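Local coordinates for protein prolyl-tRNA synthetase (Naegleria fowleri, PDB 6UYH) that probably catalyses the ATP-dependent attachment of proline to its cognate tRNA, and binds the inhibitor halofuginone together with the ATP analogue AMPPNP, at residues 324-329 and 392-397; 356-361 and 379-384; 418-423 and 427-432. All blocks are in the same frame, centred on the assembly; numbering follows the deposited sequence.

Contact 1: residues 324-329 and 392-397; sequences NELEKA and DSIKAV
A329 and K395 form the polar half of this helix-helix contact, and L326 and I394 the apolar half. A329 directly follows helix 313-328, and its carbonyl oxygen accepts a hydrogen bond from the ammonium group of K395 on helix 391-415, with NZ of K395 2.9 Å from O of A329. The donor lies in the carbonyl plane and meets the oxygen at a C=O...N angle of 149°. K395 covers the distance between the helices because its chain is fully stretched beyond CG, every later torsion being near 180°. The last methylene travels with the ammonium, and CE of K395 passes 4.2 Å from CB of A329. A molecule of 1,2-ethanediol, probably from the crystallisation liquor, lies about 3 Å from the nearest atom of the K395 side chain.

Three residues earlier, on helix 313-328, L326 reaches I394 with a single methyl, its CD2 standing 3.7 Å from CG1 of I394 and 4.0 Å from CB of the same residue. The two side chains cross at about a right angle. In I394, CG1 sits beside the backbone N (chi1 -66°), which presents the start of this longer branch to the leucine methyl. F389 also packs on both residues, and so does V300 of strand 300-304, so the pair belongs to the layer between the helices and the sheet.

The chemistry is thus divided between a buried aliphatic pair and a charged donor from within helix 391-415 that reaches the carbonyl just past the end of helix 313-328. The C-terminal end of a helix is expected to be slightly negative, which may strengthen the hold of the lysine on this carbonyl.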
# COMPACT_ATOMS: atom_id res chain seq x y z
N ASN A 324 -11.43 14.36 -25.43
CA ASN A 324 -10.45 13.40 -25.92
C ASN A 324 -9.06 14.02 -26.01
O ASN A 324 -8.06 13.34 -25.76
CB ASN A 324 -10.91 12.85 -27.27
CG ASN A 324 -12.14 11.96 -27.14
OD1 ASN A 324 -12.18 11.06 -26.30
ND2 ASN A 324 -13.15 12.23 -27.95
N GLU A 325 -8.96 15.30 -26.38
CA GLU A 325 -7.64 15.91 -26.47
C GLU A 325 -6.99 16.03 -25.10
O GLU A 325 -5.79 15.77 -24.95
CB GLU A 325 -7.72 17.27 -27.16
CG GLU A 325 -6.34 17.86 -27.41
CD GLU A 325 -6.38 19.14 -28.20
OE1 GLU A 325 -7.46 19.49 -28.71
OE2 GLU A 325 -5.32 19.79 -28.31
N LEU A 326 -7.77 16.41 -24.09
CA LEU A 326 -7.22 16.50 -22.74
C LEU A 326 -6.86 15.12 -22.20
O LEU A 326 -5.80 14.95 -21.58
CB LEU A 326 -8.22 17.19 -21.81
CG LEU A 326 -8.66 18.61 -22.18
CD1 LEU A 326 -9.52 19.17 -21.07
CD2 LEU A 326 -7.47 19.51 -22.44
N GLU A 327 -7.71 14.12 -22.45
CA GLU A 327 -7.40 12.76 -21.99
C GLU A 327 -6.12 12.24 -22.64
O GLU A 327 -5.30 11.59 -21.97
CB GLU A 327 -8.56 11.82 -22.29
CG GLU A 327 -8.33 10.41 -21.77
CD GLU A 327 -9.22 9.38 -22.43
OE1 GLU A 327 -9.63 9.60 -23.59
OE2 GLU A 327 -9.50 8.35 -21.79
N LYS A 328 -5.94 12.50 -23.93
CA LYS A 328 -4.73 12.06 -24.63
C LYS A 328 -3.49 12.73 -24.06
O LYS A 328 -2.40 12.14 -24.08
CB LYS A 328 -4.86 12.34 -26.13
N ALA A 329 -3.63 13.95 -23.55
CA ALA A 329 -2.53 14.68 -22.94
C ALA A 329 -2.27 14.26 -21.50
O ALA A 329 -1.38 14.82 -20.86
CB ALA A 329 -2.80 16.19 -22.99
N ASP A 392 -1.32 21.49 -23.59
CA ASP A 392 -0.32 22.32 -22.95
C ASP A 392 -0.94 23.57 -22.33
O ASP A 392 -0.56 23.97 -21.22
CB ASP A 392 0.76 22.72 -23.96
CG ASP A 392 1.70 21.57 -24.29
OD1 ASP A 392 1.59 20.50 -23.66
OD2 ASP A 392 2.55 21.75 -25.18
N SER A 393 -1.88 24.20 -23.02
CA SER A 393 -2.46 25.43 -22.48
C SER A 393 -3.34 25.15 -21.27
O SER A 393 -3.39 25.97 -20.34
CB SER A 393 -3.24 26.19 -23.57
OG SER A 393 -4.43 25.50 -23.94
N ILE A 394 -4.00 23.99 -21.24
CA ILE A 394 -4.80 23.64 -20.07
C ILE A 394 -3.90 23.27 -18.89
O ILE A 394 -4.17 23.65 -17.75
CB ILE A 394 -5.79 22.51 -20.41
CG1 ILE A 394 -6.83 23.00 -21.43
CG2 ILE A 394 -6.46 21.98 -19.16
CD1 ILE A 394 -7.58 24.25 -20.99
N LYS A 395 -2.82 22.53 -19.15
CA LYS A 395 -1.85 22.27 -18.09
C LYS A 395 -1.29 23.58 -17.53
O LYS A 395 -1.06 23.70 -16.32
CB LYS A 395 -0.71 21.39 -18.62
CG LYS A 395 -1.12 19.95 -18.87
CD LYS A 395 -0.02 19.16 -19.56
CE LYS A 395 -0.48 17.75 -19.87
NZ LYS A 395 0.53 16.97 -20.64
N ALA A 396 -1.04 24.55 -18.40
CA ALA A 396 -0.56 25.85 -17.95
C ALA A 396 -1.58 26.54 -17.05
O ALA A 396 -1.21 27.22 -16.09
CB ALA A 396 -0.23 26.73 -19.17
N VAL A 397 -2.87 26.37 -17.36
CA VAL A 397 -3.92 26.89 -16.48
C VAL A 397 -3.88 26.19 -15.13
O VAL A 397 -4.02 26.82 -14.08
CB VAL A 397 -5.29 26.74 -17.16
CG1 VAL A 397 -6.40 27.09 -16.19
CG2 VAL A 397 -5.36 27.63 -18.40

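Contact 2: residues 356-361 and 379-384; sequences PLRIEV and GEKWTM. With EDO (1,2-ethanediol), chain B.
OE2 of E360 is the atom on which R358 and K381 converge. R358, two residues back on the same strand, grips it side-on with two nitrogens, NE at 2.8 Å and NH2 at 2.9 Å from that one oxygen. NE uses the anti lone pair of OE2, whereas NH2 meets the oxygen nearly along its C-O axis; the carboxylate oxygen lies close to the guanidinium plane in both bonds. A bend at chi3 (81°) turns the arginine head forward along its own strand to E360. From strand 381-385, the extended K381 brings its ammonium to the same oxygen in a long salt bridge, NZ standing 3.7 Å from OE2 of E360. NZ of K381 also lies at the edge of the R358 guanidinium, 3.8 Å from NH2, and the shared carboxylate oxygen would offset the like charges. Beyond the network, NH1 of R358 is paired with E351, and Y347 makes a cation-pi contact with the arginine.

L357 and W382 meet on the other face of the sheet. CD1 of L357 approaches CH2 of the indole to 3.9 Å, obliquely to the ring, and V397 of helix 391-415 packs on both. One face of the indole carries a 1,2-ethanediol, probably from the crystallisation liquor, whose C2 sits 3.4 Å above the ring centre. Its O2 donates a hydrogen bond of 3.0 Å to OE1 of E380.

The strands are not direct neighbours: 370-375 runs antiparallel between them, and the side chains meet across it. Two antiparallel steps restore a common direction, and the short axes are 60° apart, consistent with sheet twist. This is the outer half of the five-stranded mixed sheet, flanked by helices, of the anticodon-binding domain of class IIa synthetases.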
# COMPACT_ATOMS: atom_id res chain seq x y z
N PRO A 356 -10.52 21.38 -9.80
CA PRO A 356 -9.91 22.71 -9.92
C PRO A 356 -10.34 23.50 -11.15
O PRO A 356 -10.37 24.74 -11.09
CB PRO A 356 -8.39 22.41 -9.94
CG PRO A 356 -8.27 20.94 -10.16
CD PRO A 356 -9.51 20.31 -9.63
N LEU A 357 -10.69 22.86 -12.27
CA LEU A 357 -11.01 23.62 -13.47
C LEU A 357 -12.26 23.06 -14.13
O LEU A 357 -12.39 21.85 -14.29
CB LEU A 357 -9.84 23.61 -14.46
CG LEU A 357 -10.00 24.41 -15.75
CD1 LEU A 357 -10.14 25.92 -15.47
CD2 LEU A 357 -8.83 24.13 -16.68
N ARG A 358 -13.17 23.95 -14.51
CA ARG A 358 -14.38 23.59 -15.23
C ARG A 358 -14.36 24.24 -16.61
O ARG A 358 -14.01 25.42 -16.74
CB ARG A 358 -15.63 24.03 -14.46
CG ARG A 358 -16.94 23.88 -15.21
CD ARG A 358 -18.12 24.21 -14.31
NE ARG A 358 -18.37 25.64 -14.18
CZ ARG A 358 -18.46 26.29 -13.02
NH1 ARG A 358 -18.32 25.65 -11.87
NH2 ARG A 358 -18.70 27.60 -13.02
N ILE A 359 -14.70 23.47 -17.63
CA ILE A 359 -14.89 23.97 -18.99
C ILE A 359 -16.37 23.91 -19.29
O ILE A 359 -16.99 22.84 -19.21
CB ILE A 359 -14.07 23.17 -20.01
CG1 ILE A 359 -12.57 23.35 -19.74
CG2 ILE A 359 -14.43 23.58 -21.45
CD1 ILE A 359 -11.66 22.61 -20.69
N GLU A 360 -16.96 25.07 -19.62
CA GLU A 360 -18.36 25.17 -20.02
C GLU A 360 -18.40 25.40 -21.52
O GLU A 360 -17.82 26.37 -22.02
CB GLU A 360 -19.07 26.31 -19.28
CG GLU A 360 -18.96 26.27 -17.76
CD GLU A 360 -19.44 27.56 -17.12
OE1 GLU A 360 -19.99 28.42 -17.84
OE2 GLU A 360 -19.27 27.72 -15.89
N VAL A 361 -19.09 24.52 -22.24
CA VAL A 361 -19.20 24.60 -23.70
C VAL A 361 -20.64 24.95 -24.03
O VAL A 361 -21.54 24.10 -23.93
CB VAL A 361 -18.78 23.30 -24.38
CG1 VAL A 361 -18.74 23.49 -25.89
CG2 VAL A 361 -17.43 22.83 -23.85
N GLY A 379 -12.76 31.30 -8.33
CA GLY A 379 -14.05 31.47 -8.97
C GLY A 379 -14.02 32.26 -10.26
O GLY A 379 -15.07 32.42 -10.89
N GLU A 380 -12.86 32.74 -10.69
CA GLU A 380 -12.80 33.57 -11.88
C GLU A 380 -13.25 32.79 -13.11
O GLU A 380 -12.90 31.62 -13.27
CB GLU A 380 -11.39 34.12 -12.09
CG GLU A 380 -11.29 35.09 -13.25
CD GLU A 380 -9.87 35.36 -13.67
OE1 GLU A 380 -8.94 34.76 -13.09
OE2 GLU A 380 -9.67 36.18 -14.60
N LYS A 381 -14.01 33.45 -13.98
CA LYS A 381 -14.44 32.92 -15.26
C LYS A 381 -13.81 33.73 -16.39
O LYS A 381 -13.72 34.96 -16.30
CB LYS A 381 -15.97 32.99 -15.41
CG LYS A 381 -16.75 32.30 -14.31
CD LYS A 381 -18.21 32.13 -14.72
CE LYS A 381 -19.05 31.53 -13.60
NZ LYS A 381 -20.27 30.83 -14.11
N TRP A 382 -13.37 33.04 -17.44
CA TRP A 382 -12.77 33.71 -18.59
C TRP A 382 -12.92 32.82 -19.82
O TRP A 382 -13.09 31.60 -19.70
CB TRP A 382 -11.30 34.07 -18.34
CG TRP A 382 -10.32 32.92 -18.38
CD1 TRP A 382 -9.42 32.65 -19.38
CD2 TRP A 382 -10.11 31.92 -17.37
NE1 TRP A 382 -8.68 31.53 -19.06
CE2 TRP A 382 -9.09 31.06 -17.84
CE3 TRP A 382 -10.70 31.65 -16.13
CZ2 TRP A 382 -8.64 29.97 -17.11
CZ3 TRP A 382 -10.25 30.55 -15.41
CH2 TRP A 382 -9.23 29.72 -15.90
N THR A 383 -12.88 33.43 -21.00
CA THR A 383 -12.98 32.66 -22.23
C THR A 383 -11.60 32.38 -22.82
O THR A 383 -10.68 33.18 -22.69
CB THR A 383 -13.84 33.39 -23.27
OG1 THR A 383 -13.22 34.62 -23.63
CG2 THR A 383 -15.23 33.67 -22.71
N MET A 384 -11.48 31.22 -23.45
CA MET A 384 -10.30 30.81 -24.19
C MET A 384 -10.67 30.54 -25.64
O MET A 384 -11.58 29.74 -25.90
CB MET A 384 -9.66 29.55 -23.57
CG MET A 384 -8.55 28.93 -24.42
SD MET A 384 -7.82 27.45 -23.67
CE MET A 384 -7.04 28.16 -22.22
C1 EDO B . -6.46 32.82 -16.56
O1 EDO B . -5.90 34.09 -16.88
C2 EDO B . -7.36 32.96 -15.33
O2 EDO B . -6.56 33.43 -14.24

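Contact 3: residues 418-423 and 427-432. With EDO (1,2-ethanediol), chain C.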
# COMPACT_ATOMS: atom_id res chain seq x y z
N VAL A 418 4.67 36.81 13.78
CA VAL A 418 4.96 38.09 14.42
C VAL A 418 6.19 37.91 15.30
O VAL A 418 6.26 36.98 16.10
CB VAL A 418 3.77 38.56 15.28
CG1 VAL A 418 4.10 39.87 15.96
CG2 VAL A 418 2.52 38.68 14.41
N VAL A 419 7.15 38.83 15.16
CA VAL A 419 8.28 38.89 16.08
C VAL A 419 7.80 39.47 17.41
O VAL A 419 7.32 40.61 17.47
CB VAL A 419 9.41 39.75 15.50
CG1 VAL A 419 10.56 39.87 16.51
CG2 VAL A 419 9.90 39.18 14.19
N THR A 420 7.92 38.69 18.48
CA THR A 420 7.43 39.11 19.79
C THR A 420 8.61 39.09 20.77
O THR A 420 8.99 38.03 21.28
CB THR A 420 6.27 38.21 20.26
OG1 THR A 420 6.68 36.84 20.33
CG2 THR A 420 5.11 38.32 19.28
N ARG A 421 9.19 40.26 21.02
CA ARG A 421 10.38 40.35 21.86
C ARG A 421 10.08 40.28 23.35
O ARG A 421 10.99 40.00 24.13
CB ARG A 421 11.13 41.65 21.55
CG ARG A 421 11.73 41.69 20.14
CD ARG A 421 12.13 43.11 19.81
NE ARG A 421 12.69 43.28 18.47
CZ ARG A 421 11.96 43.43 17.37
NH1 ARG A 421 10.64 43.41 17.43
NH2 ARG A 421 12.56 43.60 16.20
N THR A 422 8.84 40.54 23.77
CA THR A 422 8.46 40.59 25.17
C THR A 422 7.17 39.81 25.39
O THR A 422 6.42 39.53 24.45
CB THR A 422 8.26 42.04 25.67
OG1 THR A 422 7.15 42.63 24.98
CG2 THR A 422 9.51 42.87 25.45
N TRP A 423 6.92 39.47 26.65
CA TRP A 423 5.73 38.67 26.97
C TRP A 423 4.42 39.35 26.59
O TRP A 423 3.56 38.67 26.00
CB TRP A 423 5.72 38.28 28.45
CG TRP A 423 4.60 37.36 28.71
CD1 TRP A 423 3.36 37.67 29.19
CD2 TRP A 423 4.58 35.95 28.41
NE1 TRP A 423 2.58 36.53 29.24
CE2 TRP A 423 3.31 35.47 28.77
CE3 TRP A 423 5.53 35.06 27.90
CZ2 TRP A 423 2.96 34.13 28.63
CZ3 TRP A 423 5.18 33.73 27.77
CH2 TRP A 423 3.91 33.27 28.14
N ILE A 427 1.76 37.30 24.18
CA ILE A 427 0.43 36.81 24.50
C ILE A 427 -0.61 37.51 23.63
O ILE A 427 -1.62 36.90 23.26
CB ILE A 427 0.13 36.97 26.00
CG1 ILE A 427 -1.18 36.25 26.35
CG2 ILE A 427 0.07 38.44 26.41
CD1 ILE A 427 -1.14 34.76 26.09
N LYS A 428 -0.37 38.77 23.27
CA LYS A 428 -1.29 39.49 22.40
C LYS A 428 -1.36 38.84 21.03
O LYS A 428 -2.46 38.61 20.49
CB LYS A 428 -0.86 40.95 22.29
CG LYS A 428 -1.62 41.78 21.25
CD LYS A 428 -0.92 43.11 21.01
CE LYS A 428 -1.44 43.81 19.77
NZ LYS A 428 -2.69 44.55 20.04
N ALA A 429 -0.20 38.56 20.44
CA ALA A 429 -0.16 37.94 19.12
C ALA A 429 -0.72 36.53 19.14
O ALA A 429 -1.43 36.12 18.21
CB ALA A 429 1.28 37.95 18.59
N LEU A 430 -0.45 35.78 20.21
CA LEU A 430 -1.01 34.44 20.35
C LEU A 430 -2.53 34.48 20.37
O LEU A 430 -3.20 33.70 19.67
CB LEU A 430 -0.47 33.80 21.62
CG LEU A 430 -0.55 32.30 21.77
CD1 LEU A 430 0.41 31.63 20.76
CD2 LEU A 430 -0.22 31.92 23.20
N ASN A 431 -3.11 35.38 21.17
CA ASN A 431 -4.56 35.46 21.28
C ASN A 431 -5.23 35.97 20.01
O ASN A 431 -6.43 35.75 19.83
CB ASN A 431 -4.94 36.33 22.47
CG ASN A 431 -4.92 35.57 23.78
OD1 ASN A 431 -4.98 34.34 23.80
ND2 ASN A 431 -4.85 36.30 24.89
N SER A 432 -4.50 36.63 19.11
CA SER A 432 -5.06 37.04 17.83
C SER A 432 -4.76 36.03 16.72
O SER A 432 -4.95 36.35 15.54
CB SER A 432 -4.55 38.43 17.44
OG SER A 432 -3.14 38.52 17.52
C1 EDO C . 9.09 44.23 13.78
O1 EDO C . 8.85 44.12 15.19
C2 EDO C . 10.08 43.17 13.36
O2 EDO C . 11.40 43.59 13.73
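The indole of W423 and the side chain of I427 cross obliquely, one helical turn apart at the start of helix 423-431. NE1 of W423 lies 4.1 Å from CB of I427. With CG1 of I427 anti to the backbone N (chi1 -171°), the CG2 branch falls between N and the carbonyl carbon and turns back over the preceding turn, 3.5 Å from O of W423. The same oxygen accepts the nearly straight helical bond from N of I427, at 2.9 Å. The indole has two further partners on helix 444-457: NE1 bonds to E457, and K453 makes a cation-pi contact.

Strand 417-419, helix 423-431 and strand 435-440 form a beta-alpha-beta unit of the C-terminal domain, the two strands parallel and adjacent. A429 fits the helix to the first strand and its exit: its methyl CB meets CG2 of T420 at 3.9 Å and CB of V418 at 4.2 Å. T422, at the N-cap of helix 423-431, is hydrogen-bonded through OG1 to E425.

R421 takes a different direction, with CG1 of V419 over one face of its guanidinium, offset toward the rim. Its NH1 and NH2 donate to O1 and O2 of a 1,2-ethanediol, probably from the crystallisation liquor, at 3.0 and 2.7 Å respectively.

How the contacts relate
From the N terminus, helix 313-328 comes first and meets helix 391-415 in contact 1, closing a loop of 62 residues. Within the loop so formed lies contact 2, which links the side chains of strands 357-361 and 381-385 across strand 370-375, before a short loop leads into that second helix. The two contacts touch: residues of helix 391-415 in contact 1 pack on side chains of contact 2, S393 on M384 among them, so helices and sheet of the anticodon-binding domain are tied into one unit. Helix 391-415 then leads to strand 417-419, where contact 3 closes a short local loop in the C-terminal domain, its centre 47 Å from that of contact 1.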